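Local atomic coordinates of mevalonate kinase, putative (Leishmania major, PDB entry 2HFU), a protein that probably catalyses the ATP-dependent phosphorylation of (R)-mevalonate to (R)-5-phosphomevalonate, an early step towards isoprenoids and sterols. Residues G26-V31 and K203-V208; A36-I41 and I168-Q173; E43-R48 and V119-R124; Q185-L190 and R321-P326. All blocks are in the same frame, centred on the assembly; numbering follows the deposited sequence. Where two conformers were deposited one is given.

Contact 1 of 4, residues G26-V31 and K203-V208. With MEV ((R)-mevalonate), chain C.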
# COMPACT_ATOMS: atom_id res chain seq x y z
N GLY A 26 -5.87 -10.51 4.54
CA GLY A 26 -6.96 -10.05 5.38
C GLY A 26 -7.77 -8.87 4.88
O GLY A 26 -8.61 -8.36 5.59
N GLU A 27 -7.55 -8.45 3.64
CA GLU A 27 -8.43 -7.46 3.04
C GLU A 27 -9.89 -7.91 3.19
O GLU A 27 -10.19 -9.11 3.13
CB GLU A 27 -8.10 -7.19 1.57
CG GLU A 27 -8.08 -8.42 0.67
CD GLU A 27 -6.71 -9.05 0.59
OE1 GLU A 27 -5.82 -8.44 -0.04
OE2 GLU A 27 -6.52 -10.15 1.14
N HIS A 28 -10.76 -6.93 3.43
CA HIS A 28 -12.20 -7.13 3.62
C HIS A 28 -12.60 -7.77 4.95
O HIS A 28 -13.52 -7.30 5.62
CB HIS A 28 -12.85 -7.85 2.44
CG HIS A 28 -12.88 -7.04 1.19
ND1 HIS A 28 -13.79 -6.02 0.99
CD2 HIS A 28 -12.10 -7.06 0.08
CE1 HIS A 28 -13.57 -5.47 -0.19
NE2 HIS A 28 -12.55 -6.08 -0.76
N PHE A 29 -11.92 -8.85 5.33
CA PHE A 29 -12.20 -9.53 6.60
C PHE A 29 -11.78 -8.68 7.80
O PHE A 29 -12.39 -8.78 8.87
CB PHE A 29 -11.54 -10.91 6.65
CG PHE A 29 -12.08 -11.87 5.62
CD1 PHE A 29 -11.28 -12.31 4.57
CD2 PHE A 29 -13.40 -12.32 5.68
CE1 PHE A 29 -11.77 -13.18 3.61
CE2 PHE A 29 -13.91 -13.20 4.73
CZ PHE A 29 -13.09 -13.63 3.69
N VAL A 30 -10.76 -7.85 7.61
CA VAL A 30 -10.27 -6.94 8.65
C VAL A 30 -11.35 -5.94 9.09
O VAL A 30 -11.38 -5.52 10.25
CB VAL A 30 -8.98 -6.20 8.20
CG1 VAL A 30 -9.25 -5.29 6.99
CG2 VAL A 30 -8.34 -5.43 9.35
N VAL A 31 -12.24 -5.59 8.15
CA VAL A 31 -13.36 -4.68 8.42
C VAL A 31 -14.29 -5.27 9.48
O VAL A 31 -14.93 -4.53 10.24
CB VAL A 31 -14.15 -4.37 7.11
CG1 VAL A 31 -15.34 -3.44 7.38
CG2 VAL A 31 -13.22 -3.76 6.06
N LYS A 203 -17.74 0.91 -2.29
CA LYS A 203 -18.78 0.05 -2.86
C LYS A 203 -18.57 -1.43 -2.51
O LYS A 203 -19.48 -2.09 -2.01
CB LYS A 203 -18.92 0.23 -4.37
CG LYS A 203 -20.09 -0.56 -4.94
CD LYS A 203 -19.95 -0.83 -6.43
CE LYS A 203 -20.85 -1.98 -6.88
NZ LYS A 203 -22.27 -1.81 -6.45
N VAL A 204 -17.37 -1.94 -2.79
CA VAL A 204 -17.06 -3.36 -2.59
C VAL A 204 -17.22 -3.77 -1.12
O VAL A 204 -17.80 -4.81 -0.82
CB VAL A 204 -15.65 -3.74 -3.12
CG1 VAL A 204 -15.47 -5.26 -3.11
CG2 VAL A 204 -15.43 -3.21 -4.53
N VAL A 205 -16.72 -2.93 -0.21
CA VAL A 205 -16.91 -3.12 1.23
C VAL A 205 -18.40 -3.17 1.59
O VAL A 205 -18.83 -4.07 2.32
CB VAL A 205 -16.15 -2.04 2.05
CG1 VAL A 205 -16.63 -1.98 3.50
CG2 VAL A 205 -14.64 -2.28 2.00
N ASN A 206 -19.18 -2.23 1.06
CA ASN A 206 -20.62 -2.19 1.31
C ASN A 206 -21.37 -3.37 0.70
O ASN A 206 -22.40 -3.81 1.23
CB ASN A 206 -21.23 -0.87 0.84
CG ASN A 206 -20.75 0.32 1.67
OD1 ASN A 206 -20.51 0.21 2.87
ND2 ASN A 206 -20.62 1.47 1.01
N ASP A 207 -20.85 -3.89 -0.41
CA ASP A 207 -21.37 -5.13 -1.01
C ASP A 207 -21.11 -6.32 -0.09
O ASP A 207 -21.97 -7.17 0.08
CB ASP A 207 -20.73 -5.38 -2.38
CG ASP A 207 -21.44 -4.65 -3.52
OD1 ASP A 207 -22.35 -3.83 -3.25
OD2 ASP A 207 -21.14 -4.84 -4.71
N VAL A 208 -19.92 -6.35 0.50
CA VAL A 208 -19.56 -7.40 1.46
C VAL A 208 -20.42 -7.29 2.73
O VAL A 208 -20.88 -8.31 3.25
CB VAL A 208 -18.04 -7.38 1.81
CG1 VAL A 208 -17.72 -8.39 2.90
CG2 VAL A 208 -17.20 -7.69 0.57
C8 MEV C . -8.85 -2.03 0.99
O8 MEV C . -7.54 -1.51 0.72
C2 MEV C . -8.78 -3.00 2.17
C3 MEV C . -10.13 -3.32 2.81
O7 MEV C . -9.93 -4.36 3.78
C4 MEV C . -10.77 -2.11 3.51
C5 MEV C . -10.08 -1.68 4.79
O3 MEV C . -10.40 -0.57 5.28
O4 MEV C . -9.23 -2.41 5.34
C6 MEV C . -11.10 -3.87 1.78

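Contact 2 of 4, residues A36-I41 and I168-Q173. With MEV ((R)-mevalonate), chain C.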
# COMPACT_ATOMS: atom_id res chain seq x y z
N ALA A 36 -5.17 -8.52 9.95
CA ALA A 36 -4.63 -8.39 8.60
C ALA A 36 -3.11 -8.25 8.63
O ALA A 36 -2.55 -7.73 9.60
CB ALA A 36 -5.26 -7.21 7.87
N ILE A 37 -2.46 -8.72 7.58
CA ILE A 37 -1.02 -8.52 7.44
C ILE A 37 -0.76 -7.60 6.25
O ILE A 37 -1.09 -7.92 5.10
CB ILE A 37 -0.26 -9.87 7.31
CG1 ILE A 37 -0.51 -10.75 8.53
CG2 ILE A 37 1.25 -9.61 7.12
CD1 ILE A 37 0.02 -12.18 8.42
N VAL A 38 -0.18 -6.45 6.55
CA VAL A 38 0.11 -5.43 5.55
C VAL A 38 1.62 -5.33 5.39
O VAL A 38 2.36 -5.34 6.38
CB VAL A 38 -0.50 -4.07 5.97
CG1 VAL A 38 -0.22 -3.00 4.93
CG2 VAL A 38 -2.01 -4.20 6.20
N ALA A 39 2.08 -5.25 4.14
CA ALA A 39 3.51 -5.17 3.87
C ALA A 39 3.91 -3.84 3.26
O ALA A 39 3.50 -3.50 2.15
CB ALA A 39 3.95 -6.32 2.97
N GLY A 40 4.70 -3.07 4.00
CA GLY A 40 5.38 -1.91 3.45
C GLY A 40 6.55 -2.44 2.66
O GLY A 40 7.39 -3.16 3.20
N ILE A 41 6.59 -2.12 1.37
CA ILE A 41 7.66 -2.60 0.49
C ILE A 41 8.84 -1.63 0.47
O ILE A 41 8.71 -0.48 0.87
CB ILE A 41 7.12 -2.89 -0.94
CG1 ILE A 41 6.55 -1.61 -1.57
CG2 ILE A 41 6.09 -4.02 -0.91
CD1 ILE A 41 6.01 -1.78 -2.98
N ILE A 168 3.42 -5.59 8.95
CA ILE A 168 2.60 -4.89 9.94
C ILE A 168 1.29 -5.63 10.18
O ILE A 168 0.55 -5.93 9.24
CB ILE A 168 2.33 -3.42 9.49
CG1 ILE A 168 3.62 -2.60 9.52
CG2 ILE A 168 1.25 -2.76 10.36
CD1 ILE A 168 3.54 -1.28 8.80
N LEU A 169 1.01 -5.93 11.45
CA LEU A 169 -0.27 -6.50 11.84
C LEU A 169 -1.29 -5.38 12.02
O LEU A 169 -1.08 -4.45 12.80
CB LEU A 169 -0.15 -7.32 13.13
CG LEU A 169 -1.31 -8.26 13.46
CD1 LEU A 169 -1.27 -9.52 12.59
CD2 LEU A 169 -1.27 -8.63 14.93
N TYR A 170 -2.40 -5.49 11.29
CA TYR A 170 -3.43 -4.47 11.23
C TYR A 170 -4.77 -5.07 11.64
O TYR A 170 -5.24 -6.03 11.02
CB TYR A 170 -3.45 -3.85 9.83
CG TYR A 170 -4.76 -3.28 9.30
CD1 TYR A 170 -5.20 -3.58 8.01
CD2 TYR A 170 -5.54 -2.41 10.07
CE1 TYR A 170 -6.39 -3.06 7.50
CE2 TYR A 170 -6.74 -1.88 9.57
CZ TYR A 170 -7.15 -2.21 8.29
OH TYR A 170 -8.33 -1.70 7.79
N ARG A 171 -5.37 -4.52 12.70
CA ARG A 171 -6.69 -4.95 13.15
C ARG A 171 -7.52 -3.81 13.73
O ARG A 171 -6.97 -2.80 14.20
CB ARG A 171 -6.59 -6.11 14.16
CG ARG A 171 -6.37 -5.70 15.62
CD ARG A 171 -4.97 -5.96 16.16
NE ARG A 171 -4.79 -7.34 16.58
CZ ARG A 171 -3.80 -7.78 17.36
NH1 ARG A 171 -2.88 -6.93 17.82
NH2 ARG A 171 -3.72 -9.06 17.69
N ARG A 172 -8.84 -3.97 13.68
CA ARG A 172 -9.76 -3.02 14.29
C ARG A 172 -9.99 -3.44 15.74
O ARG A 172 -10.57 -4.50 16.00
CB ARG A 172 -11.09 -3.00 13.52
CG ARG A 172 -10.95 -2.80 12.02
CD ARG A 172 -10.87 -1.35 11.59
NE ARG A 172 -10.90 -1.23 10.13
CZ ARG A 172 -11.33 -0.16 9.47
NH1 ARG A 172 -11.78 0.91 10.12
NH2 ARG A 172 -11.31 -0.15 8.14
N GLN A 173 -9.54 -2.60 16.67
CA GLN A 173 -9.52 -2.96 18.09
C GLN A 173 -9.79 -1.77 19.02
O GLN A 173 -9.07 -0.77 18.99
CB GLN A 173 -8.18 -3.61 18.44
CG GLN A 173 -8.03 -4.07 19.88
CD GLN A 173 -6.64 -4.60 20.18
OE1 GLN A 173 -6.09 -5.37 19.39
NE2 GLN A 173 -6.08 -4.19 21.31
C8 MEV C . -8.85 -2.03 0.99
O8 MEV C . -7.54 -1.51 0.72
C2 MEV C . -8.78 -3.00 2.17
C3 MEV C . -10.13 -3.32 2.81
O7 MEV C . -9.93 -4.36 3.78
C4 MEV C . -10.77 -2.11 3.51
C5 MEV C . -10.08 -1.68 4.79
O3 MEV C . -10.40 -0.57 5.28
O4 MEV C . -9.23 -2.41 5.34
C6 MEV C . -11.10 -3.87 1.78

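Contact 3 of 4, residues E43-R48 and V119-R124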
# COMPACT_ATOMS: atom_id res chain seq x y z
N GLU A 43 10.31 -0.39 -2.11
CA GLU A 43 10.13 0.58 -3.18
C GLU A 43 9.29 1.75 -2.67
O GLU A 43 8.32 1.57 -1.94
CB GLU A 43 9.53 -0.09 -4.41
CG GLU A 43 10.51 -1.02 -5.13
CD GLU A 43 10.71 -2.38 -4.47
OE1 GLU A 43 9.85 -2.84 -3.68
OE2 GLU A 43 11.74 -3.03 -4.76
N TYR A 44 9.69 2.96 -3.06
CA TYR A 44 9.27 4.15 -2.33
C TYR A 44 8.98 5.33 -3.23
O TYR A 44 9.36 5.35 -4.40
CB TYR A 44 10.36 4.55 -1.31
CG TYR A 44 11.69 4.87 -1.96
CD1 TYR A 44 11.99 6.17 -2.38
CD2 TYR A 44 12.65 3.88 -2.18
CE1 TYR A 44 13.20 6.48 -2.98
CE2 TYR A 44 13.87 4.18 -2.78
CZ TYR A 44 14.13 5.48 -3.19
OH TYR A 44 15.33 5.79 -3.79
N THR A 45 8.28 6.31 -2.66
CA THR A 45 8.11 7.60 -3.28
C THR A 45 9.01 8.57 -2.52
O THR A 45 9.04 8.56 -1.28
CB THR A 45 6.63 8.03 -3.21
OG1 THR A 45 5.88 7.26 -4.16
CG2 THR A 45 6.44 9.46 -3.68
N GLU A 46 9.76 9.38 -3.26
CA GLU A 46 10.60 10.41 -2.65
C GLU A 46 10.03 11.80 -2.92
O GLU A 46 9.55 12.09 -4.02
CB GLU A 46 12.04 10.30 -3.15
CG GLU A 46 12.97 11.38 -2.58
CD GLU A 46 14.43 11.13 -2.88
OE1 GLU A 46 14.74 10.36 -3.81
OE2 GLU A 46 15.29 11.71 -2.17
N CYS A 47 10.06 12.64 -1.89
CA CYS A 47 9.73 14.05 -2.04
C CYS A 47 10.94 14.91 -1.71
O CYS A 47 11.57 14.75 -0.66
CB CYS A 47 8.57 14.44 -1.12
SG CYS A 47 8.17 16.21 -1.17
N ARG A 48 11.28 15.80 -2.64
CA ARG A 48 12.31 16.81 -2.43
C ARG A 48 11.65 18.19 -2.40
O ARG A 48 10.72 18.45 -3.17
CB ARG A 48 13.37 16.76 -3.52
CG ARG A 48 14.26 15.52 -3.48
CD ARG A 48 15.35 15.47 -4.55
NE ARG A 48 16.36 16.52 -4.38
CZ ARG A 48 17.57 16.51 -4.94
NH1 ARG A 48 17.95 15.50 -5.71
NH2 ARG A 48 18.40 17.51 -4.72
N VAL A 119 2.02 11.50 0.57
CA VAL A 119 1.86 12.38 1.74
C VAL A 119 2.86 12.09 2.87
O VAL A 119 3.19 12.99 3.64
CB VAL A 119 0.40 12.46 2.29
CG1 VAL A 119 -0.51 13.22 1.32
CG2 VAL A 119 -0.17 11.08 2.61
N VAL A 120 3.34 10.84 2.97
CA VAL A 120 4.38 10.50 3.95
C VAL A 120 5.71 11.14 3.55
O VAL A 120 6.36 11.79 4.38
CB VAL A 120 4.55 8.97 4.13
CG1 VAL A 120 5.86 8.65 4.85
CG2 VAL A 120 3.38 8.39 4.90
N ALA A 121 6.09 10.97 2.29
CA ALA A 121 7.32 11.57 1.77
C ALA A 121 7.29 13.09 1.94
O ALA A 121 8.28 13.69 2.38
CB ALA A 121 7.52 11.20 0.31
N PHE A 122 6.15 13.69 1.62
CA PHE A 122 5.92 15.13 1.76
C PHE A 122 6.04 15.59 3.22
O PHE A 122 6.65 16.63 3.49
CB PHE A 122 4.55 15.50 1.17
CG PHE A 122 4.24 16.98 1.20
CD1 PHE A 122 5.22 17.93 0.92
CD2 PHE A 122 2.95 17.41 1.45
CE1 PHE A 122 4.92 19.29 0.93
CE2 PHE A 122 2.63 18.77 1.46
CZ PHE A 122 3.61 19.71 1.19
N SER A 123 5.48 14.82 4.15
CA SER A 123 5.51 15.15 5.58
C SER A 123 6.93 15.09 6.14
O SER A 123 7.30 15.91 6.99
CB SER A 123 4.59 14.22 6.37
OG SER A 123 3.24 14.45 6.02
N ARG A 124 7.70 14.11 5.69
CA ARG A 124 9.10 13.97 6.08
C ARG A 124 9.95 15.10 5.50
O ARG A 124 10.82 15.64 6.17
CB ARG A 124 9.67 12.62 5.64
CG ARG A 124 9.12 11.43 6.40
CD ARG A 124 9.89 10.14 6.14
NE ARG A 124 9.36 8.99 6.88
CZ ARG A 124 9.59 8.73 8.17
NH1 ARG A 124 10.34 9.55 8.90
NH2 ARG A 124 9.06 7.65 8.73

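Contact 4 of 4, residues Q185-L190 and R321-P326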
# COMPACT_ATOMS: atom_id res chain seq x y z
N GLN A 185 12.72 -12.52 9.39
CA GLN A 185 14.16 -12.63 9.14
C GLN A 185 14.53 -12.96 7.69
O GLN A 185 15.71 -13.16 7.38
CB GLN A 185 14.79 -13.66 10.10
CG GLN A 185 14.92 -13.17 11.54
CD GLN A 185 15.39 -14.27 12.49
OE1 GLN A 185 14.82 -15.36 12.52
NE2 GLN A 185 16.42 -13.97 13.27
N GLN A 186 13.54 -13.01 6.81
CA GLN A 186 13.76 -13.33 5.40
C GLN A 186 13.27 -12.23 4.46
O GLN A 186 12.33 -11.51 4.77
CB GLN A 186 13.08 -14.64 5.03
CG GLN A 186 13.95 -15.87 5.12
CD GLN A 186 13.20 -17.11 4.74
OE1 GLN A 186 13.39 -17.65 3.65
NE2 GLN A 186 12.30 -17.56 5.61
N ARG A 187 13.91 -12.13 3.30
CA ARG A 187 13.46 -11.23 2.25
C ARG A 187 12.22 -11.81 1.56
O ARG A 187 12.17 -13.01 1.28
CB ARG A 187 14.57 -11.01 1.22
CG ARG A 187 14.42 -9.76 0.38
CD ARG A 187 15.51 -9.57 -0.67
NE ARG A 187 16.78 -9.13 -0.10
CZ ARG A 187 17.85 -9.90 0.08
NH1 ARG A 187 17.82 -11.19 -0.26
NH2 ARG A 187 18.95 -9.39 0.60
N LEU A 188 11.22 -10.97 1.31
CA LEU A 188 10.04 -11.36 0.55
C LEU A 188 10.16 -10.88 -0.89
O LEU A 188 10.10 -9.68 -1.16
CB LEU A 188 8.77 -10.77 1.19
CG LEU A 188 7.77 -11.61 1.98
CD1 LEU A 188 8.43 -12.64 2.88
CD2 LEU A 188 6.85 -10.70 2.78
N TYR A 189 10.33 -11.82 -1.82
CA TYR A 189 10.37 -11.49 -3.24
C TYR A 189 8.97 -11.51 -3.83
O TYR A 189 8.35 -12.57 -3.96
CB TYR A 189 11.28 -12.46 -4.00
CG TYR A 189 12.73 -12.41 -3.56
CD1 TYR A 189 13.24 -13.34 -2.66
CD2 TYR A 189 13.59 -11.43 -4.06
CE1 TYR A 189 14.57 -13.30 -2.25
CE2 TYR A 189 14.93 -11.38 -3.66
CZ TYR A 189 15.41 -12.32 -2.76
OH TYR A 189 16.72 -12.28 -2.36
N LEU A 190 8.46 -10.33 -4.18
CA LEU A 190 7.09 -10.18 -4.65
C LEU A 190 7.00 -9.81 -6.12
O LEU A 190 7.80 -9.01 -6.63
CB LEU A 190 6.33 -9.13 -3.82
CG LEU A 190 6.26 -9.22 -2.30
CD1 LEU A 190 5.54 -7.99 -1.74
CD2 LEU A 190 5.58 -10.50 -1.82
N ARG A 321 8.36 -5.94 -9.89
CA ARG A 321 9.11 -6.71 -8.91
C ARG A 321 9.25 -5.82 -7.68
O ARG A 321 9.94 -4.80 -7.72
CB ARG A 321 10.50 -7.09 -9.44
CG ARG A 321 10.51 -7.85 -10.76
CD ARG A 321 11.92 -8.08 -11.31
NE ARG A 321 11.92 -8.42 -12.73
CZ ARG A 321 12.11 -9.64 -13.21
NH1 ARG A 321 12.31 -10.65 -12.38
NH2 ARG A 321 12.10 -9.86 -14.52
N TYR A 322 8.56 -6.20 -6.61
CA TYR A 322 8.66 -5.48 -5.35
C TYR A 322 9.25 -6.39 -4.27
O TYR A 322 9.18 -7.62 -4.38
CB TYR A 322 7.30 -4.90 -4.93
CG TYR A 322 6.84 -3.71 -5.76
CD1 TYR A 322 5.49 -3.50 -6.02
CD2 TYR A 322 7.76 -2.80 -6.28
CE1 TYR A 322 5.06 -2.40 -6.77
CE2 TYR A 322 7.35 -1.71 -7.03
CZ TYR A 322 6.00 -1.51 -7.27
OH TYR A 322 5.60 -0.43 -8.01
N THR A 323 9.86 -5.79 -3.25
CA THR A 323 10.49 -6.55 -2.18
C THR A 323 10.12 -6.04 -0.80
O THR A 323 9.96 -4.83 -0.59
CB THR A 323 12.04 -6.56 -2.32
OG1 THR A 323 12.47 -5.37 -2.98
CG2 THR A 323 12.49 -7.67 -3.24
N VAL A 324 9.97 -6.97 0.14
CA VAL A 324 9.84 -6.64 1.55
C VAL A 324 11.14 -7.09 2.20
O VAL A 324 11.46 -8.28 2.24
CB VAL A 324 8.60 -7.29 2.21
CG1 VAL A 324 8.43 -6.80 3.65
CG2 VAL A 324 7.34 -6.99 1.40
N GLN A 325 11.90 -6.11 2.69
CA GLN A 325 13.16 -6.36 3.37
C GLN A 325 12.92 -6.92 4.77
O GLN A 325 11.97 -6.51 5.45
CB GLN A 325 13.98 -5.07 3.41
CG GLN A 325 14.71 -4.79 4.71
CD GLN A 325 15.33 -3.42 4.75
OE1 GLN A 325 14.68 -2.42 4.44
NE2 GLN A 325 16.59 -3.35 5.16
N PRO A 326 13.74 -7.88 5.20
CA PRO A 326 13.66 -8.41 6.57
C PRO A 326 13.87 -7.33 7.63
O PRO A 326 14.62 -6.38 7.41
CB PRO A 326 14.80 -9.43 6.63
CG PRO A 326 15.69 -9.08 5.49
CD PRO A 326 14.79 -8.57 4.42
O HOH W 1 10.33 -9.64 4.70

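Contact 1 of 4, residues G26-V31 and K203-V208
The imidazole of His28 lies against three valines of helix 201-214. Val204 meets the outer end of the ring, its CG1 3.5 Å from CE1 of His28. These two side chains cross at about a right angle. Val208 reaches the ring with CG2, which is 3.8 Å from ND1 of His28. Val205 CG2 comes to the same His28 ND1 at 4.0 Å. All three methyls approach the ring obliquely.

Bound (R)-mevalonate takes one face of the imidazole. Its methyl C6 sits over the centre of the His28 ring, 3.4 Å above the plane. Val205 also touches the ligand, with CG2 3.9 Å from that C6. Val31 is a second bridge: CG1 packs on Val205, and CG2 faces C4 of mevalonate.

The backbone supplies the polar contact. His28 N donates to mevalonate O7 over 2.7 Å in a nearly straight bond, with 172° at the hydrogen. CG of His28 stands beside its backbone N (chi1 -68°), which brings the ring up to the ligand on the same side as the donating N-H.

Further out, His28 NE2 is hydrogen-bonded to Thr286 O, which helps to fix the rotation of the ring. Ile259 and Val261 also pack on His28. The neighbouring Glu27 is tied to Lys282 by a salt bridge and to Gly285 N by a hydrogen bond.

The site thus offers an N-H to the tertiary hydroxyl of mevalonate and an apolar wall to its methyl. Both groups sit on the stereocentre C3, so the pairing is consistent with recognition of the (R) form.

Contact 2 of 4, residues A36-I41 and I168-Q173
Tyr170 packs its ring against Ala36 and Val38 on one face of the sheet. CD1 of Tyr170 does the touching, 3.6 Å from Ala36 CB and 3.7 Å from Val38 CG2. Both carbons meet the ring obliquely. The other face carries Ile37 and Leu169, where Ile37 CG1 and Leu169 CD1 approach to 4.3 Å. Helix 216-239 covers that side, with Val230 on Ile37 and Arg234 on Leu169.

Between the two faces runs an antiparallel ladder. Ala36 with Tyr170 and Val38 with Ile168 are hydrogen-bonded pairs, and Ile37 with Leu169 is the non-hydrogen-bonded pair between them. The bond from Val38 N to Ile168 O is 2.8 Å long and almost perfectly straight. It lies in the carbonyl plane.

The polar edge is the phenol end of Tyr170. CG lies roughly anti to the backbone N (chi1 152°), and the ring extends from the sheet towards the bound (R)-mevalonate. Tyr170 OH donates to carboxylate oxygen O4 of mevalonate at 2.7 Å. O4 sits at the ring edge, in its plane. Arg172 brings NH2 to 3.0 Å from the other carboxylate oxygen, O3. The ring of Phe179 meets that of Tyr170 at a shallow angle.

The substrate carboxylate thus has a hydroxyl donor at one oxygen and a guanidinium edge at the other. The positive charge nearby would favour its anionic form.

Contact 3 of 4, residues E43-R48 and V119-R124
On the helix that sets Ala121 against Cys47, the carbonyl oxygen of Val119 is gripped twice by one residue. Ser123 OG donates to Val119 O at 2.8 Å. Ser123 N donates to Val119 O at 3.0 Å, from the opposite face of the carbonyl plane. Ser123 OG also bonds Ser142 OG on helix 136-147. This network lies on the side of the helix turned away from the strand.

The side turned to the strand is apolar and close. The short axes of 43-48 and 119-124 approach to 6.9 Å, at an angle of 36°. Ala121 points its methyl at the strand backbone, with CB 3.4 Å from Thr45 O. Next to it, Cys47 CB lies 3.7 Å from Ala121 CB and also rests on the Ala121 carbonyl group. Cys47 SG is anti to its backbone N (chi1 176°), which carries the sulfur past Ala121 to Phe122. There Cys47 SG is 4.0 Å from Phe122 CD1, an oblique sulfur-aromatic contact.

Met100 of strand 97-103 touches both Cys47 and Phe122. Helix 70-88 closes over Phe122 through Val85 and Leu86, and the ring of His82 meets that of Phe122 with the planes steeply inclined.

The small Ala121 lets helix and strand pack tightly. This is helix-on-sheet packing in the N-terminal domain of a GHMP kinase. The helix follows a glycine- and serine-rich loop that, as in other GHMP kinases, probably binds the nucleotide phosphates.

Contact 4 of 4, residues Q185-L190 and R321-P326
Leu188 to Leu190 and Tyr322 to Val324 pair two strands of a four-stranded antiparallel sheet, in which strand 318-324 is one of the two outer strands. Leu188 with Val324 and Leu190 with Tyr322 are hydrogen-bonded pairs, each joined by two backbone bonds. Leu188 N donates to Val324 O at 2.9 Å, almost straight.

Three apolar side chains share one face. Leu188 and Val324 lie side by side, with their CB atoms 3.6 Å apart. Leu190 CD1 reaches Val324 CG2 at 3.8 Å. Leu190 CG is anti to the carbonyl carbon (chi1 -53°), and its branch leans over to the valine. Leu295 of strand 291-296 packs on both leucines.

Beyond the ladder a water takes over. It donates to Gln186 O at 2.7 Å and to Val324 O at 3.0 Å, so Val324 O has two partners. Pro326 then covers the backbone of residues 185-187, its CD 3.7 Å from Arg187 CA. Near this end Arg187 NH1 makes a weak bond to Tyr189 OH on its own segment.

The strand order 2-3-1-4, with helices between the first and second strands and between the third and fourth, is that of the ferredoxin-like C-terminal domain of GHMP kinases.

Contacts 1 and 2 line the same pocket and both touch (R)-mevalonate. Contact 1 meets chiefly the hydroxyl and methyl, and contact 2 binds the carboxylate. They also meet directly: Val30 O lies 3.3 Å from Arg172 CG. Strand 36-52 runs from contact 2 to contact 3, with their centres 20 Å apart. Contact 3 stays clear of contact 1, with nearest atoms about 17 Å apart. Contact 4 joins its sheet to that strand. Val324 CG2 packs on Ala39 CB of contact 2 at 3.8 Å, and Thr323 N probably bonds Glu43 OE1 of contact 3 at 3.0 Å. In the chain, strand 188-194 of contact 4 precedes helix 201-214 of contact 1.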